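Local coordinates for protein (glyceraldehyde 3-phosphate dehydrogenase) (Sulfolobus solfataricus, PDB 1B7G) that catalyses the phosphorylating oxidation of D-glyceraldehyde 3-phosphate in glycolysis, using NADP in preference to NAD as the cofactor, at residues A121-N126 with N198-N203; R146-V151 with L204-M209. The protein carries 1 engineered substitution. All blocks are in the same frame, centred on the assembly; numbering follows the deposited sequence.

Contact 1: residues A121-N126 with N198-N203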
loop_
_atom_site.group_PDB
_atom_site.type_symbol
_atom_site.label_atom_id
_atom_site.label_comp_id
_atom_site.label_asym_id
_atom_site.label_seq_id
_atom_site.Cartn_x
_atom_site.Cartn_y
_atom_site.Cartn_z
ATOM N N ALA A 121 -3.337 23.642 11.355
ATOM C CA ALA A 121 -3.025 24.742 10.462
ATOM C C ALA A 121 -4.201 25.453 9.851
ATOM O O ALA A 121 -4.166 26.670 9.679
ATOM C CB ALA A 121 -2.048 24.346 9.336
ATOM N N LEU A 122 -5.286 24.787 9.506
ATOM C CA LEU A 122 -6.468 25.425 8.984
ATOM C C LEU A 122 -7.198 26.220 10.071
ATOM O O LEU A 122 -8.199 26.843 9.702
ATOM C CB LEU A 122 -7.424 24.415 8.352
ATOM C CG LEU A 122 -7.216 24.095 6.875
ATOM C CD1 LEU A 122 -5.855 23.454 6.649
ATOM C CD2 LEU A 122 -8.311 23.188 6.329
ATOM N N CYS A 123 -6.822 26.169 11.343
ATOM C CA CYS A 123 -7.563 26.902 12.333
ATOM C C CYS A 123 -6.785 27.963 13.122
ATOM O O CYS A 123 -7.393 29.005 13.335
ATOM C CB CYS A 123 -8.221 26.005 13.428
ATOM S SG CYS A 123 -9.272 24.703 12.734
ATOM N N ASN A 124 -5.600 27.695 13.644
ATOM C CA ASN A 124 -4.974 28.661 14.539
ATOM C C ASN A 124 -3.472 28.780 14.390
ATOM O O ASN A 124 -2.731 28.942 15.376
ATOM C CB ASN A 124 -5.353 28.284 15.999
ATOM C CG ASN A 124 -4.661 27.008 16.428
ATOM O OD1 ASN A 124 -4.296 26.198 15.560
ATOM N ND2 ASN A 124 -4.402 26.857 17.721
ATOM N N TYR A 125 -2.990 28.750 13.159
ATOM C CA TYR A 125 -1.547 28.953 12.922
ATOM C C TYR A 125 -1.101 30.307 13.507
ATOM O O TYR A 125 -0.143 30.356 14.271
ATOM C CB TYR A 125 -1.304 28.924 11.425
ATOM C CG TYR A 125 0.108 29.174 10.947
ATOM C CD1 TYR A 125 0.655 30.473 10.854
ATOM C CD2 TYR A 125 0.888 28.119 10.554
ATOM C CE1 TYR A 125 1.954 30.634 10.387
ATOM C CE2 TYR A 125 2.164 28.272 10.066
ATOM C CZ TYR A 125 2.701 29.561 9.978
ATOM O OH TYR A 125 3.979 29.685 9.489
ATOM N N ASN A 126 -1.898 31.345 13.238
ATOM C CA ASN A 126 -1.566 32.679 13.756
ATOM C C ASN A 126 -1.432 32.679 15.256
ATOM O O ASN A 126 -0.514 33.321 15.789
ATOM C CB ASN A 126 -2.526 33.756 13.281
ATOM C CG ASN A 126 -2.485 34.011 11.811
ATOM O OD1 ASN A 126 -1.468 33.723 11.171
ATOM N ND2 ASN A 126 -3.584 34.462 11.190
ATOM N N ASN A 198 -11.571 21.407 21.588
ATOM C CA ASN A 198 -11.693 22.585 22.428
ATOM C C ASN A 198 -10.348 23.182 22.844
ATOM O O ASN A 198 -10.273 24.347 23.250
ATOM C CB ASN A 198 -12.463 22.216 23.711
ATOM C CG ASN A 198 -13.974 22.277 23.538
ATOM O OD1 ASN A 198 -14.673 21.537 24.236
ATOM N ND2 ASN A 198 -14.456 23.152 22.701
ATOM N N SER A 199 -9.246 22.447 22.734
ATOM C CA SER A 199 -7.921 22.993 23.001
ATOM C C SER A 199 -7.509 23.927 21.847
ATOM O O SER A 199 -6.544 24.671 21.944
ATOM C CB SER A 199 -6.898 21.846 23.042
ATOM O OG SER A 199 -6.602 21.382 21.717
ATOM N N VAL A 200 -8.255 23.881 20.773
ATOM C CA VAL A 200 -8.072 24.590 19.525
ATOM C C VAL A 200 -9.179 25.603 19.295
ATOM O O VAL A 200 -8.933 26.794 19.119
ATOM C CB VAL A 200 -8.049 23.564 18.372
ATOM C CG1 VAL A 200 -8.040 24.187 16.986
ATOM C CG2 VAL A 200 -6.835 22.643 18.528
ATOM N N ILE A 201 -10.425 25.173 19.459
ATOM C CA ILE A 201 -11.588 26.067 19.405
ATOM C C ILE A 201 -12.229 26.068 20.792
ATOM O O ILE A 201 -13.068 25.217 21.118
ATOM C CB ILE A 201 -12.614 25.612 18.364
ATOM C CG1 ILE A 201 -11.948 25.364 17.016
ATOM C CG2 ILE A 201 -13.738 26.652 18.224
ATOM C CD1 ILE A 201 -12.902 24.913 15.921
ATOM N N ARG A 202 -11.861 27.029 21.615
ATOM C CA ARG A 202 -12.214 27.074 23.015
ATOM C C ARG A 202 -13.662 27.027 23.404
ATOM O O ARG A 202 -14.015 26.297 24.359
ATOM C CB ARG A 202 -11.563 28.318 23.670
ATOM C CG ARG A 202 -10.070 28.182 23.930
ATOM C CD ARG A 202 -9.711 26.813 24.431
ATOM N NE ARG A 202 -8.328 26.577 24.778
ATOM C CZ ARG A 202 -7.956 25.612 25.629
ATOM N NH1 ARG A 202 -8.873 24.829 26.183
ATOM N NH2 ARG A 202 -6.681 25.437 25.936
ATOM N N ASN A 203 -14.577 27.724 22.725
ATOM C CA ASN A 203 -15.940 27.681 23.313
ATOM C C ASN A 203 -16.932 26.879 22.511
ATOM O O ASN A 203 -18.153 27.130 22.572
ATOM C CB ASN A 203 -16.396 29.136 23.515
ATOM C CG ASN A 203 -15.479 29.885 24.478
ATOM O OD1 ASN A 203 -15.278 29.454 25.615
ATOM N ND2 ASN A 203 -14.899 30.986 24.020
#

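Contact 2: residues R146-V151 with L204-M209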
loop_
_atom_site.group_PDB
_atom_site.type_symbol
_atom_site.label_atom_id
_atom_site.label_comp_id
_atom_site.label_asym_id
_atom_site.label_seq_id
_atom_site.Cartn_x
_atom_site.Cartn_y
_atom_site.Cartn_z
ATOM N N ARG A 146 -10.330 20.463 10.771
ATOM C CA ARG A 146 -10.325 20.921 9.395
ATOM C C ARG A 146 -11.773 21.077 8.898
ATOM O O ARG A 146 -12.038 21.976 8.131
ATOM C CB ARG A 146 -9.595 20.016 8.418
ATOM C CG ARG A 146 -8.096 19.822 8.789
ATOM C CD ARG A 146 -7.504 19.083 7.551
ATOM N NE ARG A 146 -6.079 18.821 7.792
ATOM C CZ ARG A 146 -5.440 17.774 7.258
ATOM N NH1 ARG A 146 -6.071 16.958 6.410
ATOM N NH2 ARG A 146 -4.163 17.617 7.561
ATOM N N THR A 147 -12.612 20.085 9.236
ATOM C CA THR A 147 -14.005 20.150 8.770
ATOM C C THR A 147 -14.736 21.309 9.454
ATOM O O THR A 147 -15.351 22.076 8.727
ATOM C CB THR A 147 -14.718 18.801 9.075
ATOM O OG1 THR A 147 -13.919 17.748 8.503
ATOM C CG2 THR A 147 -16.124 18.805 8.552
ATOM N N ILE A 148 -14.611 21.487 10.742
ATOM C CA ILE A 148 -15.284 22.563 11.483
ATOM C C ILE A 148 -14.776 23.958 11.095
ATOM O O ILE A 148 -15.573 24.865 10.795
ATOM C CB ILE A 148 -15.114 22.386 13.000
ATOM C CG1 ILE A 148 -15.701 21.101 13.583
ATOM C CG2 ILE A 148 -15.738 23.600 13.710
ATOM C CD1 ILE A 148 -15.206 20.810 14.995
ATOM N N CYS A 149 -13.464 24.174 11.026
ATOM C CA CYS A 149 -12.970 25.523 10.613
ATOM C C CYS A 149 -13.293 25.846 9.181
ATOM O O CYS A 149 -13.792 26.961 8.894
ATOM C CB CYS A 149 -11.508 25.700 10.960
ATOM S SG CYS A 149 -11.124 25.550 12.688
ATOM N N THR A 150 -13.396 24.863 8.279
ATOM C CA THR A 150 -13.871 25.104 6.934
ATOM C C THR A 150 -15.376 25.392 6.872
ATOM O O THR A 150 -15.767 26.345 6.154
ATOM C CB THR A 150 -13.578 23.924 5.977
ATOM O OG1 THR A 150 -12.164 23.674 6.028
ATOM C CG2 THR A 150 -14.056 24.184 4.569
ATOM N N VAL A 151 -16.232 24.626 7.533
ATOM C CA VAL A 151 -17.681 24.823 7.467
ATOM C C VAL A 151 -18.089 26.175 8.049
ATOM O O VAL A 151 -19.039 26.811 7.583
ATOM C CB VAL A 151 -18.475 23.695 8.139
ATOM C CG1 VAL A 151 -19.941 24.033 8.352
ATOM C CG2 VAL A 151 -18.410 22.404 7.248
ATOM N N LEU A 204 -16.475 25.951 21.687
ATOM C CA LEU A 204 -17.403 25.209 20.842
ATOM C C LEU A 204 -18.098 24.128 21.681
ATOM O O LEU A 204 -17.414 23.436 22.435
ATOM C CB LEU A 204 -16.701 24.566 19.653
ATOM C CG LEU A 204 -17.587 23.580 18.851
ATOM C CD1 LEU A 204 -18.773 24.313 18.228
ATOM C CD2 LEU A 204 -16.718 22.931 17.780
ATOM N N ASP A 205 -19.389 24.022 21.519
ATOM C CA ASP A 205 -20.133 22.963 22.272
ATOM C C ASP A 205 -20.009 21.672 21.423
ATOM O O ASP A 205 -20.700 21.511 20.416
ATOM C CB ASP A 205 -21.582 23.418 22.378
ATOM C CG ASP A 205 -22.550 22.387 22.915
ATOM O OD1 ASP A 205 -22.183 21.233 23.191
ATOM O OD2 ASP A 205 -23.745 22.702 23.079
ATOM N N ILE A 206 -19.127 20.791 21.829
ATOM C CA ILE A 206 -18.864 19.559 21.060
ATOM C C ILE A 206 -18.833 18.360 22.003
ATOM O O ILE A 206 -18.356 18.418 23.135
ATOM C CB ILE A 206 -17.547 19.612 20.238
ATOM C CG1 ILE A 206 -17.217 18.252 19.605
ATOM C CG2 ILE A 206 -16.405 20.022 21.161
ATOM C CD1 ILE A 206 -16.166 18.271 18.489
ATOM N N ALA A 207 -19.445 17.257 21.525
ATOM C CA ALA A 207 -19.371 16.028 22.294
ATOM C C ALA A 207 -19.115 14.904 21.303
ATOM O O ALA A 207 -19.614 14.894 20.177
ATOM C CB ALA A 207 -20.619 15.832 23.183
ATOM N N THR A 208 -18.300 13.943 21.687
ATOM C CA THR A 208 -17.927 12.873 20.777
ATOM C C THR A 208 -17.952 11.515 21.492
ATOM O O THR A 208 -17.696 11.454 22.683
ATOM C CB THR A 208 -16.471 13.035 20.280
ATOM O OG1 THR A 208 -15.624 13.162 21.414
ATOM C CG2 THR A 208 -16.305 14.232 19.347
ATOM N N MET A 209 -18.274 10.500 20.698
ATOM C CA MET A 209 -18.127 9.133 21.217
ATOM C C MET A 209 -17.253 8.353 20.237
ATOM O O MET A 209 -17.326 8.633 19.034
ATOM C CB MET A 209 -19.496 8.446 21.241
ATOM C CG MET A 209 -20.558 8.974 22.152
ATOM S SD MET A 209 -22.185 8.228 21.949
ATOM C CE MET A 209 -23.047 9.452 20.988
#

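Contact 1: residues A121-N126 with N198-N203
Asn-124 and Val-200 mark the closest backbone approach, with their CA atoms 7.1 Å apart. Residues 121-126 lie on helix 121-128, which is weakly bonded here. Residues 198-203 run from the last residue of helix 193-198 into the loop before strand 205-213. The contact is small, about 135 Å² in all.

Val-200 supplies one methyl, CG1, to both partners. CG1 of Val-200 lies 4.0 Å from CB of Cys-123. The same CG1 is 4.4 Å from CG of Asn-124, the carbon of the amide group. CG1 stands anti to the Val-200 backbone N (chi1 173°), and this sends it toward the helix while CG2 takes the place beside that N.

Cys-123 meets the valine through CB; its SG forms the disulfide with Cys-149. CD1 of Ile-201 stands farther off, 4.8 Å from SG of Cys-123. The amide of Asn-124 is held by the chain just before the helix: ND2 bonds to Ser-118 O, on strand 118-119, and OD1 to Ser-120 N. Those two bonds should fix its rotation, so that the amide carbon can lie against the valine methyl.

The loop is tied within itself. Asn-198 ND2 donates to Ile-201 O at 2.9 Å, with an N-H...O angle of 163°. The acceptor lies in the amide plane of Asn-198. ND2 probably also bonds to Leu-204 O, so one amide nitrogen would tie two carbonyls of the loop and its exit. Helix 139-152 packs on the loop as well, through Leu-145 against Val-200 and Ile-201.

The arrangement is plain helix-to-loop packing beside a disulfide. It joins the helix after strand 118-119 of the parallel, Rossmann-type nucleotide-binding sheet to a loop of the C-terminal GAPDH domain.

Contact 2: residues R146-V151 with L204-M209
Arg-146 O takes two bonds from Thr-150. The shorter comes from the hydroxyl OG1 at 2.7 Å, with a C=O...O angle of 166°. The other is the helical bond from Thr-150 N, at 3.2 Å. The threonine hydroxyl is thus satisfied within helix 139-152.

Ile-148 and Leu-204 reach toward each other tip to tip, with CD1 of Ile-148 3.8 Å from CD2 of Leu-204. The extended outer arm of Ile-148 (chi2 165°) carries CD1 out to the strand side. CD1 of Ile-206 is 4.4 Å from the same Ile-148 CD1. CG of Leu-204 is anti to its backbone N (chi1 171°), which projects its methyls toward the helix. Val-197 touches both isoleucines and Val-160 touches Leu-204 and Ile-206, so the apolar cluster continues into helix 193-198 and strand 157-167.

Here a helix packs on the mixed sheet of the C-terminal domain. The Ile-206 side chain is about 4 Å from that of Ala-194, a probable substrate-binding residue. Because the segments meet through methyls alone, the joint between helix 139-152 and the chain entering strand 205-213 rests on van der Waals packing, while Arg-146 pairs with Glu-307 and Asp-205 with Arg-161.

How the contacts relate
The centres of the two contacts lie about 11 Å apart, on the same side of the chain's centre. Their segments alternate in sequence: 121-126, 146-151, 198-203, then 204-209. Helix 121-128 and helix 139-152 are joined directly by the Cys-123 to Cys-149 disulfide, so contact 1 and contact 2 share a covalent link. The loop 198-203 runs straight into 204-209, and CD1 of Ile-201 packs on SG of Cys-149. Contact 1 reaches the parallel-sheet side of the fold, whereas contact 2 lies against the mixed sheet of the C-terminal domain. Helix 139-152, which begins at the probable nucleophile Cys-139, supplies one side of contact 2 and packs on the loop of contact 1.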